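Local coordinates for F5/8 type C domain protein (Bacteroides ovatus, PDB 4ZRX) that probably releases alpha-linked L-fucose from glycans by hydrolysis, using a TIM-barrel domain followed by C-terminal beta domains, one of F5/8 type C, at residues V182-A187 with D202-T207; K214-M217 with D222-R225; V243-I248 with E254-L259; G269-L274 with R400-T405. All blocks are in the same frame, centred on the assembly; numbering follows the deposited sequence. Where two conformers were deposited one is given.

Contact 1. Residues V182-A187 with D202-T207. With EDO (1,2-ethanediol), chain B.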
loop_
_atom_site.group_PDB
_atom_site.type_symbol
_atom_site.label_atom_id
_atom_site.label_comp_id
_atom_site.label_asym_id
_atom_site.label_seq_id
_atom_site.Cartn_x
_atom_site.Cartn_y
_atom_site.Cartn_z
ATOM N N VAL A 182 -8.956 13.964 -8.561
ATOM C CA VAL A 182 -9.516 14.702 -7.449
ATOM C C VAL A 182 -9.975 13.709 -6.406
ATOM O O VAL A 182 -10.814 12.843 -6.701
ATOM C CB VAL A 182 -10.724 15.587 -7.871
ATOM C CG1 VAL A 182 -11.239 16.343 -6.719
ATOM C CG2 VAL A 182 -10.254 16.553 -8.966
ATOM N N TRP A 183 -9.326 13.757 -5.231
ATOM C CA TRP A 183 -9.522 12.758 -4.210
ATOM C C TRP A 183 -10.429 13.338 -3.136
ATOM O O TRP A 183 -10.092 14.373 -2.526
ATOM C CB TRP A 183 -8.154 12.422 -3.601
ATOM C CG TRP A 183 -7.863 11.003 -3.337
ATOM C CD1 TRP A 183 -7.379 10.108 -4.241
ATOM C CD2 TRP A 183 -7.905 10.298 -2.080
ATOM N NE1 TRP A 183 -7.161 8.910 -3.671
ATOM C CE2 TRP A 183 -7.431 8.984 -2.335
ATOM C CE3 TRP A 183 -8.395 10.592 -0.812
ATOM C CZ2 TRP A 183 -7.351 8.004 -1.331
ATOM C CZ3 TRP A 183 -8.310 9.642 0.165
ATOM C CH2 TRP A 183 -7.756 8.370 -0.078
ATOM N N PHE A 184 -11.567 12.676 -2.919
ATOM C CA PHE A 184 -12.524 13.055 -1.884
ATOM C C PHE A 184 -12.633 11.949 -0.848
ATOM O O PHE A 184 -13.335 10.944 -1.002
ATOM C CB PHE A 184 -13.888 13.318 -2.531
ATOM C CG PHE A 184 -13.959 14.533 -3.445
ATOM C CD1 PHE A 184 -13.315 15.720 -3.148
ATOM C CD2 PHE A 184 -14.827 14.513 -4.530
ATOM C CE1 PHE A 184 -13.458 16.827 -3.943
ATOM C CE2 PHE A 184 -14.999 15.637 -5.358
ATOM C CZ PHE A 184 -14.288 16.814 -5.075
ATOM N N ASP A 185 -11.850 12.104 0.216
ATOM C CA ASP A 185 -11.777 11.165 1.298
ATOM C C ASP A 185 -13.132 10.988 1.936
ATOM O O ASP A 185 -13.868 11.975 2.118
ATOM C CB ASP A 185 -10.767 11.677 2.279
ATOM C CG ASP A 185 -10.276 10.653 3.241
ATOM O OD1 ASP A 185 -10.900 9.586 3.373
ATOM O OD2 ASP A 185 -9.216 10.975 3.843
ATOM N N GLY A 186 -13.480 9.726 2.238
ATOM C CA GLY A 186 -14.779 9.412 2.885
ATOM C C GLY A 186 -14.733 9.504 4.394
ATOM O O GLY A 186 -15.763 9.452 5.068
ATOM N N ALA A 187 -13.533 9.640 4.933
ATOM C CA ALA A 187 -13.330 9.608 6.390
ATOM C C ALA A 187 -14.031 10.782 7.034
ATOM O O ALA A 187 -14.020 11.912 6.527
ATOM C CB ALA A 187 -11.832 9.647 6.721
ATOM N N ASP A 202 -22.952 15.464 -6.653
ATOM C CA ASP A 202 -23.197 15.637 -8.075
ATOM C C ASP A 202 -22.729 17.000 -8.552
ATOM O O ASP A 202 -22.068 17.089 -9.596
ATOM C CB ASP A 202 -24.672 15.354 -8.427
ATOM C CG ASP A 202 -24.910 15.416 -9.916
ATOM O OD1 ASP A 202 -24.270 14.654 -10.702
ATOM O OD2 ASP A 202 -25.690 16.271 -10.309
ATOM N N ALA A 203 -22.965 18.049 -7.768
ATOM C CA ALA A 203 -22.476 19.371 -8.145
ATOM C C ALA A 203 -20.965 19.424 -8.130
ATOM O O ALA A 203 -20.363 20.110 -8.962
ATOM C CB ALA A 203 -23.086 20.474 -7.256
ATOM N N PHE A 204 -20.338 18.708 -7.190
ATOM C CA PHE A 204 -18.882 18.664 -7.149
ATOM C C PHE A 204 -18.412 17.991 -8.420
ATOM O O PHE A 204 -17.419 18.404 -9.051
ATOM C CB PHE A 204 -18.328 17.871 -5.960
ATOM C CG PHE A 204 -18.797 18.323 -4.584
ATOM C CD1 PHE A 204 -19.463 19.537 -4.373
ATOM C CD2 PHE A 204 -18.499 17.531 -3.476
ATOM C CE1 PHE A 204 -19.878 19.908 -3.101
ATOM C CE2 PHE A 204 -18.907 17.879 -2.208
ATOM C CZ PHE A 204 -19.629 19.091 -2.017
ATOM N N TYR A 205 -19.099 16.929 -8.799
ATOM C CA TYR A 205 -18.714 16.222 -10.039
ATOM C C TYR A 205 -18.885 17.059 -11.287
ATOM O O TYR A 205 -18.050 17.018 -12.197
ATOM C CB TYR A 205 -19.474 14.881 -10.167
ATOM C CG TYR A 205 -18.882 13.892 -11.190
ATOM C CD1 TYR A 205 -17.541 13.936 -11.580
ATOM C CD2 TYR A 205 -19.686 12.919 -11.738
ATOM C CE1 TYR A 205 -17.022 12.985 -12.500
ATOM C CE2 TYR A 205 -19.218 12.024 -12.682
ATOM C CZ TYR A 205 -17.889 12.054 -13.050
ATOM O OH TYR A 205 -17.407 11.132 -13.961
ATOM N N GLN A 206 -19.970 17.831 -11.349
ATOM C CA GLN A 206 -20.185 18.709 -12.503
ATOM C C GLN A 206 -19.094 19.767 -12.621
ATOM O O GLN A 206 -18.593 20.014 -13.718
ATOM C CB GLN A 206 -21.594 19.338 -12.496
ATOM C CG GLN A 206 -22.777 18.355 -12.496
ATOM C CD GLN A 206 -22.624 17.163 -13.436
ATOM O OE1 GLN A 206 -22.741 15.983 -13.013
ATOM N NE2 GLN A 206 -22.296 17.441 -14.693
ATOM N N THR A 207 -18.591 20.249 -11.472
ATOM C CA THR A 207 -17.497 21.200 -11.473
ATOM C C THR A 207 -16.262 20.600 -12.053
ATOM O O THR A 207 -15.587 21.208 -12.880
ATOM C CB THR A 207 -17.248 21.710 -10.039
ATOM O OG1 THR A 207 -18.441 22.309 -9.540
ATOM C CG2 THR A 207 -16.116 22.743 -9.956
HETATM C C1 EDO B . -10.329 6.506 2.067
HETATM O O1 EDO B . -9.662 6.788 3.297
HETATM C C2 EDO B . -11.688 5.878 2.354
HETATM O O2 EDO B . -12.623 6.929 2.647
#
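Phe184, at the end of a barrel strand, meets Phe204 on the helix that follows, and this aromatic pair is the whole of the apolar contact. The rings form an edge-to-face stack: the edge of Phe204 is directed at the face of Phe184, with centroids 6.0 Å apart and planes at 64°. The nearest atoms are CE2 of Phe184 and CB of Phe204, 4.1 Å apart. Phe184 has CG beside its backbone N and anti to its carbonyl carbon (chi1 -67°), which sends the ring outward to the helix. Large, flat, apolar side chains suit this buried layer, where Phe165 of helix 158-174 meets both rings.

The polar bonds gather one residue further on, at the strand's C-terminal end. Asp185 OD1 accepts from the N of Ala187 at 3.1 Å, an Asx turn in which the donor lies well above the carboxylate plane. The same oxygen also takes both hydroxyls of a 1,2-ethanediol, O1 at 3.1 Å and O2 at 3.2 Å from Asp185 OD1, while Gly186 N donates to O2 of the diol. Tyr144 holds the other carboxylate oxygen. Replacing Asp185 with alanine would probably leave Ala187 N and the Tyr144 hydroxyl without these acceptors and slacken the turn.

Strand 181-184, helix 201-211 and strand 216-219 make a beta-alpha-beta unit of the TIM barrel. The aspartate after the strand faces the barrel mouth, a position consistent with the nucleophile of related fucosidases; the diol, probably from the crystallisation liquor, would then lie in the active-site pocket.

Contact 2. Residues K214-M217 with D222-R225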
loop_
_atom_site.group_PDB
_atom_site.type_symbol
_atom_site.label_atom_id
_atom_site.label_comp_id
_atom_site.label_asym_id
_atom_site.label_seq_id
_atom_site.Cartn_x
_atom_site.Cartn_y
_atom_site.Cartn_z
ATOM N N LYS A 214 -10.231 15.734 -18.155
ATOM C CA LYS A 214 -9.412 14.539 -18.048
ATOM C C LYS A 214 -9.440 13.904 -16.665
ATOM O O LYS A 214 -8.938 12.749 -16.517
ATOM C CB LYS A 214 -7.966 14.858 -18.374
ATOM C CG LYS A 214 -7.767 15.223 -19.824
ATOM C CD LYS A 214 -6.328 15.581 -20.066
ATOM C CE LYS A 214 -5.999 15.748 -21.568
ATOM N NZ LYS A 214 -4.734 16.511 -21.578
ATOM N N ALA A 215 -9.957 14.624 -15.655
ATOM C CA ALA A 215 -9.838 14.207 -14.235
ATOM C C ALA A 215 -10.743 13.048 -13.930
ATOM O O ALA A 215 -11.855 12.950 -14.504
ATOM C CB ALA A 215 -10.166 15.296 -13.311
ATOM N N VAL A 216 -10.298 12.199 -13.011
ATOM C CA VAL A 216 -11.166 11.244 -12.359
ATOM C C VAL A 216 -11.497 11.696 -10.909
ATOM O O VAL A 216 -10.631 12.263 -10.231
ATOM C CB VAL A 216 -10.579 9.808 -12.331
ATOM C CG1 VAL A 216 -10.608 9.225 -13.732
ATOM C CG2 VAL A 216 -9.185 9.771 -11.750
HETATM N N MSE A 217 -12.727 11.449 -10.493
HETATM C CA MSE A 217 -13.200 11.728 -9.132
HETATM C C MSE A 217 -13.100 10.455 -8.328
HETATM O O MSE A 217 -13.720 9.446 -8.636
HETATM C CB MSE A 217 -14.639 12.255 -9.159
HETATM C CG MSE A 217 -15.143 12.725 -7.804
HETATM SE SE MSE A 217 -16.872 13.500 -8.116
HETATM C CE MSE A 217 -17.761 13.504 -6.413
ATOM N N ASP A 222 -17.304 8.229 -8.442
ATOM C CA ASP A 222 -17.622 6.993 -9.157
ATOM C C ASP A 222 -16.592 6.627 -10.202
ATOM O O ASP A 222 -16.797 5.635 -10.941
ATOM C CB ASP A 222 -19.028 7.055 -9.813
ATOM C CG ASP A 222 -19.180 8.149 -10.812
ATOM O OD1 ASP A 222 -18.213 8.818 -11.243
ATOM O OD2 ASP A 222 -20.403 8.291 -11.225
ATOM N N ASP A 223 -15.438 7.329 -10.238
ATOM C CA ASP A 223 -14.370 6.954 -11.178
ATOM C C ASP A 223 -13.369 5.956 -10.594
ATOM O O ASP A 223 -12.881 5.106 -11.349
ATOM C CB ASP A 223 -13.607 8.161 -11.729
ATOM C CG ASP A 223 -14.415 9.003 -12.676
ATOM O OD1 ASP A 223 -15.032 8.381 -13.582
ATOM O OD2 ASP A 223 -14.347 10.246 -12.534
ATOM N N VAL A 224 -13.020 6.132 -9.324
ATOM C CA VAL A 224 -11.939 5.358 -8.686
ATOM C C VAL A 224 -12.388 4.950 -7.287
ATOM O O VAL A 224 -12.878 5.777 -6.522
ATOM C CB VAL A 224 -10.673 6.189 -8.617
ATOM C CG1 VAL A 224 -9.553 5.565 -7.760
ATOM C CG2 VAL A 224 -10.078 6.500 -9.998
ATOM N N ARG A 225 -12.199 3.664 -6.982
ATOM C CA ARG A 225 -12.686 3.031 -5.769
ATOM C C ARG A 225 -11.508 2.827 -4.811
ATOM O O ARG A 225 -10.472 2.273 -5.189
ATOM C CB ARG A 225 -13.327 1.677 -6.131
ATOM C CG ARG A 225 -13.565 0.709 -5.010
ATOM C CD ARG A 225 -14.328 -0.488 -5.457
ATOM N NE ARG A 225 -13.655 -1.227 -6.503
ATOM C CZ ARG A 225 -12.843 -2.265 -6.355
ATOM N NH1 ARG A 225 -12.500 -2.735 -5.159
ATOM N NH2 ARG A 225 -12.342 -2.822 -7.433
#
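Asp223 takes hold of Met217, a selenomethionine in this structure, at both its backbone N and its backbone O. Its carboxylate accepts from Met217 N at OD2, 2.9 Å away and nearly straight (171°), on the anti lone pair that points away from OD1. In return, Asp223 N donates to Met217 O at 3.2 Å, almost in line with the carbonyl bond. A second bond to that oxygen, from Val224 N, is weak. With CG beside its own backbone N (chi1 -70°), the short acid turns back to the N-H of Met217, near the start of strand 216-219. Lys10 forms a salt bridge with OD1 and so steadies the carboxylate's other oxygen; Lys10 also pairs with Asp222, whose second oxygen is bonded to Tyr249.

Packing closes around these bonds. Val216 CB lies 3.5 Å from Asp223 CB, and Val216 CG2 meets Val224 CG2 at 3.8 Å, the two valines crossing at about a right angle, and both touch Trp39 of helix 34-42. An alanine in place of Asp223 would probably leave Met217 N without its acceptor and Lys10 short of one counter-charge.

Although every touching residue is buried, the salt bridge to Lys10 probably keeps the carboxylate charged, while OD2 serves the strand's N-H as a neighbouring backbone carbonyl would.

Contact 3. Residues V243-I248 with E254-L259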
loop_
_atom_site.group_PDB
_atom_site.type_symbol
_atom_site.label_atom_id
_atom_site.label_comp_id
_atom_site.label_asym_id
_atom_site.label_seq_id
_atom_site.Cartn_x
_atom_site.Cartn_y
_atom_site.Cartn_z
ATOM N N VAL A 243 -20.061 -4.889 -8.343
ATOM C CA VAL A 243 -21.403 -4.622 -7.811
ATOM C C VAL A 243 -21.399 -3.505 -6.757
ATOM O O VAL A 243 -22.475 -3.051 -6.312
ATOM C CB VAL A 243 -22.005 -5.889 -7.213
ATOM C CG1 VAL A 243 -22.067 -6.973 -8.221
ATOM C CG2 VAL A 243 -21.242 -6.370 -5.970
ATOM N N LEU A 244 -20.213 -3.114 -6.257
ATOM C CA LEU A 244 -20.144 -2.075 -5.228
ATOM C C LEU A 244 -20.598 -0.733 -5.782
ATOM O O LEU A 244 -20.022 -0.254 -6.731
ATOM C CB LEU A 244 -18.743 -1.976 -4.616
ATOM C CG LEU A 244 -18.610 -1.055 -3.388
ATOM C CD1 LEU A 244 -19.293 -1.566 -2.164
ATOM C CD2 LEU A 244 -17.078 -0.779 -3.123
ATOM N N THR A 245 -21.593 -0.118 -5.141
ATOM C CA THR A 245 -22.189 1.096 -5.627
ATOM C C THR A 245 -21.332 2.243 -5.073
ATOM O O THR A 245 -21.151 2.355 -3.845
ATOM C CB THR A 245 -23.654 1.255 -5.173
ATOM O OG1 THR A 245 -24.435 0.163 -5.640
ATOM C CG2 THR A 245 -24.207 2.571 -5.715
ATOM N N PRO A 246 -20.847 3.128 -5.948
ATOM C CA PRO A 246 -20.159 4.327 -5.478
ATOM C C PRO A 246 -20.903 5.050 -4.390
ATOM O O PRO A 246 -22.128 5.264 -4.502
ATOM C CB PRO A 246 -20.012 5.178 -6.744
ATOM C CG PRO A 246 -19.819 4.163 -7.784
ATOM C CD PRO A 246 -20.763 3.023 -7.415
ATOM N N GLY A 247 -20.170 5.428 -3.345
ATOM C CA GLY A 247 -20.761 6.014 -2.147
ATOM C C GLY A 247 -21.470 7.340 -2.376
ATOM O O GLY A 247 -22.297 7.765 -1.566
ATOM N N ILE A 248 -21.142 8.013 -3.474
ATOM C CA ILE A 248 -21.736 9.293 -3.774
ATOM C C ILE A 248 -23.191 9.203 -4.251
ATOM O O ILE A 248 -23.836 10.240 -4.374
ATOM C CB ILE A 248 -20.931 10.085 -4.793
ATOM C CG1 ILE A 248 -20.732 9.290 -6.097
ATOM C CG2 ILE A 248 -19.609 10.542 -4.148
ATOM C CD1 ILE A 248 -20.425 10.157 -7.230
ATOM N N GLU A 254 -28.168 1.632 0.954
ATOM C CA GLU A 254 -29.161 0.553 0.966
ATOM C C GLU A 254 -28.754 -0.589 0.041
ATOM O O GLU A 254 -28.841 -1.728 0.420
ATOM C CB GLU A 254 -30.576 1.040 0.593
ATOM C CG GLU A 254 -31.683 0.057 1.002
ATOM C CD GLU A 254 -33.068 0.522 0.595
ATOM O OE1 GLU A 254 -33.287 0.749 -0.614
ATOM O OE2 GLU A 254 -33.941 0.638 1.478
ATOM N N ASN A 255 -28.333 -0.268 -1.182
ATOM C CA ASN A 255 -27.950 -1.301 -2.155
ATOM C C ASN A 255 -26.719 -2.088 -1.736
ATOM O O ASN A 255 -26.704 -3.298 -1.800
ATOM C CB ASN A 255 -27.788 -0.696 -3.537
ATOM C CG ASN A 255 -29.128 -0.186 -4.075
ATOM O OD1 ASN A 255 -30.137 -0.102 -3.334
ATOM N ND2 ASN A 255 -29.163 0.140 -5.329
ATOM N N ASN A 256 -25.721 -1.400 -1.228
ATOM C CA ASN A 256 -24.594 -2.130 -0.681
ATOM C C ASN A 256 -24.943 -3.018 0.488
ATOM O O ASN A 256 -24.431 -4.144 0.593
ATOM C CB ASN A 256 -23.456 -1.185 -0.348
ATOM C CG ASN A 256 -22.834 -0.562 -1.564
ATOM O OD1 ASN A 256 -22.948 -1.089 -2.670
ATOM N ND2 ASN A 256 -22.194 0.588 -1.374
ATOM N N LYS A 257 -25.830 -2.545 1.380
ATOM C CA LYS A 257 -26.235 -3.394 2.509
ATOM C C LYS A 257 -27.002 -4.613 2.022
ATOM O O LYS A 257 -26.749 -5.731 2.484
ATOM C CB LYS A 257 -27.066 -2.565 3.539
ATOM C CG LYS A 257 -27.705 -3.344 4.705
ATOM C CD LYS A 257 -26.818 -3.453 5.964
ATOM C CE LYS A 257 -27.726 -3.625 7.219
ATOM N NZ LYS A 257 -27.044 -4.142 8.457
ATOM N N ARG A 258 -27.903 -4.422 1.059
ATOM C CA ARG A 258 -28.662 -5.542 0.512
ATOM C C ARG A 258 -27.750 -6.578 -0.121
ATOM O O ARG A 258 -27.973 -7.756 0.058
ATOM C CB ARG A 258 -29.722 -5.050 -0.486
ATOM C CG ARG A 258 -30.478 -6.132 -1.275
ATOM C CD ARG A 258 -31.134 -5.521 -2.503
ATOM N NE ARG A 258 -32.120 -4.531 -2.060
ATOM C CZ ARG A 258 -32.133 -3.212 -2.324
ATOM N NH1 ARG A 258 -31.221 -2.630 -3.100
ATOM N NH2 ARG A 258 -33.129 -2.464 -1.824
ATOM N N LEU A 259 -26.680 -6.156 -0.792
ATOM C CA LEU A 259 -25.767 -7.140 -1.405
ATOM C C LEU A 259 -24.685 -7.660 -0.474
ATOM O O LEU A 259 -23.996 -8.595 -0.843
ATOM C CB LEU A 259 -25.097 -6.564 -2.641
ATOM C CG LEU A 259 -25.992 -6.170 -3.817
ATOM C CD1 LEU A 259 -25.166 -5.875 -5.031
ATOM C CD2 LEU A 259 -27.023 -7.198 -4.117
HETATM O O HOH W 1 -24.286 -2.222 -4.527
HETATM O O HOH W 2 -26.998 0.117 -6.476
#
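Asn256 reaches from helix 252-259 to Thr245 and ties down the loop that follows strand 241-242, in the TIM-barrel part of the chain. Its side-chain amide pairs with the backbone of a single residue in both directions. OD1 of Asn256 accepts from Thr245 N at 3.0 Å, and ND2 of Asn256 donates to Thr245 O at 3.2 Å. Both bonds are nearly straight (168° and 170°), and each donor lies in the acceptor's carbonyl plane, on a lone pair. Asparagine suits the place because one flat group offers both a donor and an acceptor, and the two bonds together fix its rotation.

The apolar contacts flank this pair. Leu244 turns its CD1 back toward the helix, 3.7 Å from Asn256 ND2, and so covers the amide. One helical turn further along, Leu259 CD1 rests against Val243 CB at 3.8 Å, next to Ile273 and Leu274 of the short helix 271-274.

On the helix itself, Arg258 NH1 donates to Asn255 OD1 from above the carbonyl plane, while its bond to Glu254, part of a salt bridge, is weak.

Two waters complete the polar network through the hydroxyl of Thr245. One donates to Thr245 OG1 and accepts from Asn255 ND2. The other accepts from Thr245 OG1 at 2.6 Å and gives its two protons to Val243 O and Asn256 OD1.

Contact 4. Residues G269-L274 with R400-T405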
loop_
_atom_site.group_PDB
_atom_site.type_symbol
_atom_site.label_atom_id
_atom_site.label_comp_id
_atom_site.label_asym_id
_atom_site.label_seq_id
_atom_site.Cartn_x
_atom_site.Cartn_y
_atom_site.Cartn_z
ATOM N N GLY A 269 -17.480 -8.826 -7.009
ATOM C CA GLY A 269 -17.903 -9.050 -8.398
ATOM C C GLY A 269 -17.966 -10.441 -8.961
ATOM O O GLY A 269 -18.077 -10.541 -10.180
ATOM N N SER A 270 -17.916 -11.489 -8.129
ATOM C CA SER A 270 -18.024 -12.860 -8.654
ATOM C C SER A 270 -19.404 -13.090 -9.269
ATOM O O SER A 270 -20.333 -12.357 -9.005
ATOM C CB SER A 270 -17.867 -13.897 -7.566
ATOM O OG SER A 270 -18.986 -13.829 -6.689
ATOM N N ARG A 271 -19.548 -14.157 -10.054
ATOM C CA ARG A 271 -20.873 -14.453 -10.608
ATOM C C ARG A 271 -21.909 -14.720 -9.524
ATOM O O ARG A 271 -23.090 -14.386 -9.683
ATOM C CB ARG A 271 -20.854 -15.699 -11.514
ATOM C CG ARG A 271 -20.010 -15.517 -12.742
ATOM C CD ARG A 271 -20.254 -16.690 -13.737
ATOM N NE ARG A 271 -19.276 -16.682 -14.811
ATOM C CZ ARG A 271 -19.431 -17.249 -16.002
ATOM N NH1 ARG A 271 -20.607 -17.801 -16.344
ATOM N NH2 ARG A 271 -18.460 -17.206 -16.891
ATOM N N LYS A 272 -21.468 -15.302 -8.424
ATOM C CA LYS A 272 -22.360 -15.528 -7.296
ATOM C C LYS A 272 -22.985 -14.233 -6.839
ATOM O O LYS A 272 -24.203 -14.173 -6.627
ATOM C CB LYS A 272 -21.567 -16.156 -6.162
ATOM C CG LYS A 272 -22.288 -16.466 -4.870
ATOM C CD LYS A 272 -21.155 -16.870 -3.834
ATOM C CE LYS A 272 -21.474 -16.596 -2.405
ATOM N NZ LYS A 272 -22.462 -17.627 -1.947
ATOM N N ILE A 273 -22.181 -13.200 -6.636
ATOM C CA ILE A 273 -22.741 -11.959 -6.143
ATOM C C ILE A 273 -23.534 -11.182 -7.204
ATOM O O ILE A 273 -24.422 -10.399 -6.856
ATOM C CB ILE A 273 -21.674 -11.140 -5.401
ATOM C CG1 ILE A 273 -22.318 -10.217 -4.369
ATOM C CG2 ILE A 273 -20.703 -10.361 -6.330
ATOM C CD1 ILE A 273 -21.390 -10.032 -3.146
ATOM N N LEU A 274 -23.259 -11.406 -8.498
ATOM C CA LEU A 274 -24.125 -10.856 -9.561
ATOM C C LEU A 274 -25.578 -11.212 -9.425
ATOM O O LEU A 274 -26.442 -10.435 -9.849
ATOM C CB LEU A 274 -23.689 -11.331 -10.945
ATOM C CG LEU A 274 -22.415 -10.699 -11.443
ATOM C CD1 LEU A 274 -22.060 -11.251 -12.841
ATOM C CD2 LEU A 274 -22.585 -9.179 -11.497
ATOM N N ARG A 400 -12.849 -10.142 -18.117
ATOM C CA ARG A 400 -13.501 -11.428 -18.418
ATOM C C ARG A 400 -12.879 -12.645 -17.790
ATOM O O ARG A 400 -13.577 -13.590 -17.517
ATOM C CB ARG A 400 -13.544 -11.609 -19.930
ATOM C CG ARG A 400 -14.281 -10.447 -20.592
ATOM C CD ARG A 400 -14.425 -10.637 -22.056
ATOM N NE ARG A 400 -15.156 -9.522 -22.656
ATOM C CZ ARG A 400 -15.798 -9.593 -23.819
ATOM N NH1 ARG A 400 -15.785 -10.710 -24.553
ATOM N NH2 ARG A 400 -16.412 -8.513 -24.281
ATOM N N VAL A 401 -11.582 -12.650 -17.567
ATOM C CA VAL A 401 -10.897 -13.828 -17.045
ATOM C C VAL A 401 -11.284 -14.071 -15.596
ATOM O O VAL A 401 -11.355 -13.163 -14.775
ATOM C CB VAL A 401 -9.375 -13.768 -17.252
ATOM C CG1 VAL A 401 -8.671 -14.967 -16.609
ATOM C CG2 VAL A 401 -9.065 -13.750 -18.754
ATOM N N GLU A 402 -11.677 -15.338 -15.348
ATOM C CA GLU A 402 -12.094 -15.777 -14.029
ATOM C C GLU A 402 -11.167 -16.797 -13.356
ATOM O O GLU A 402 -11.127 -16.853 -12.126
ATOM C CB GLU A 402 -13.479 -16.329 -14.083
ATOM C CG GLU A 402 -14.502 -15.303 -14.457
ATOM C CD GLU A 402 -15.879 -15.890 -14.698
ATOM O OE1 GLU A 402 -15.932 -16.865 -15.491
ATOM O OE2 GLU A 402 -16.934 -15.403 -14.099
ATOM N N ALA A 403 -10.460 -17.608 -14.140
ATOM C CA ALA A 403 -9.441 -18.528 -13.606
ATOM C C ALA A 403 -8.443 -18.882 -14.677
ATOM O O ALA A 403 -8.810 -19.035 -15.853
ATOM C CB ALA A 403 -10.104 -19.806 -13.096
ATOM N N PHE A 404 -7.172 -18.989 -14.293
ATOM C CA PHE A 404 -6.151 -19.286 -15.277
ATOM C C PHE A 404 -5.001 -20.016 -14.575
ATOM O O PHE A 404 -4.836 -19.955 -13.365
ATOM C CB PHE A 404 -5.609 -18.037 -16.004
ATOM C CG PHE A 404 -4.860 -17.113 -15.141
ATOM C CD1 PHE A 404 -5.519 -16.117 -14.387
ATOM C CD2 PHE A 404 -3.490 -17.162 -15.094
ATOM C CE1 PHE A 404 -4.791 -15.278 -13.582
ATOM C CE2 PHE A 404 -2.754 -16.309 -14.312
ATOM C CZ PHE A 404 -3.439 -15.346 -13.510
ATOM N N THR A 405 -4.204 -20.687 -15.398
ATOM C CA THR A 405 -3.039 -21.428 -15.002
ATOM C C THR A 405 -1.873 -21.069 -15.908
ATOM O O THR A 405 -2.080 -20.853 -17.090
ATOM C CB THR A 405 -3.333 -22.948 -15.132
ATOM O OG1 THR A 405 -4.472 -23.235 -14.302
ATOM C CG2 THR A 405 -2.124 -23.787 -14.635
HETATM O O HOH W 3 -16.847 -14.867 -11.276
#
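A side-on salt bridge between Arg271 and Glu402 joins the barrel domain to the antiparallel beta domain that follows it, from the first turn of the short helix 271-274 to a classic beta bulge, where Glu402 and Ala403 both face Glu445. Arg271 uses two nitrogens, one for each carboxylate oxygen. NE donates to Glu402 OE2 at 2.8 Å and 172°, within the guanidinium plane and on the syn lone pair; NH2 of Arg271 donates to OE1 of Glu402 at 2.9 Å, more bent and tilted. The two flat groups are nearly coplanar, 30° apart, although the side chains cross at about a right angle. Arg271 is extended from CG to NE, which carries its charged end to the carboxylate of Glu402.

A water adds a second route, accepting from Arg271 N and donating to Glu402 OE2. Arg447 also forms a salt bridge to that oxygen and bonds to Gly269 O. Ser270 is the N-cap of the helix, with OG accepting from Ile273 N at 3.3 Å.

With two arginines on one carboxylate, Glu402 is very likely ionised. Long, flexible, charged side chains suit this surface seam, where this contact rests on directed bonds more than on buried area.

Contacts 1 and 2 are buried and share the barrel's sheet, since strands 181-184 and 216-219 are neighbours; Met217 packs against both Phe184 and Tyr205. Contact 3 is only partly buried: its loop touches contact 2 through Leu244 on Arg225 and Pro246 on Asp222, and its helix end touches contact 4 at Ile273. Contact 4 lies at the surface and is the one that leaves the barrel. The chemistry changes accordingly: aromatic rings between strand and helix, with an acid at the strand's end, in contact 1, a buried acid bonded to backbone in contact 2, a neutral amide with waters in contact 3, and opposite charges in contact 4, whose centre lies about 30 Å from that of contact 1.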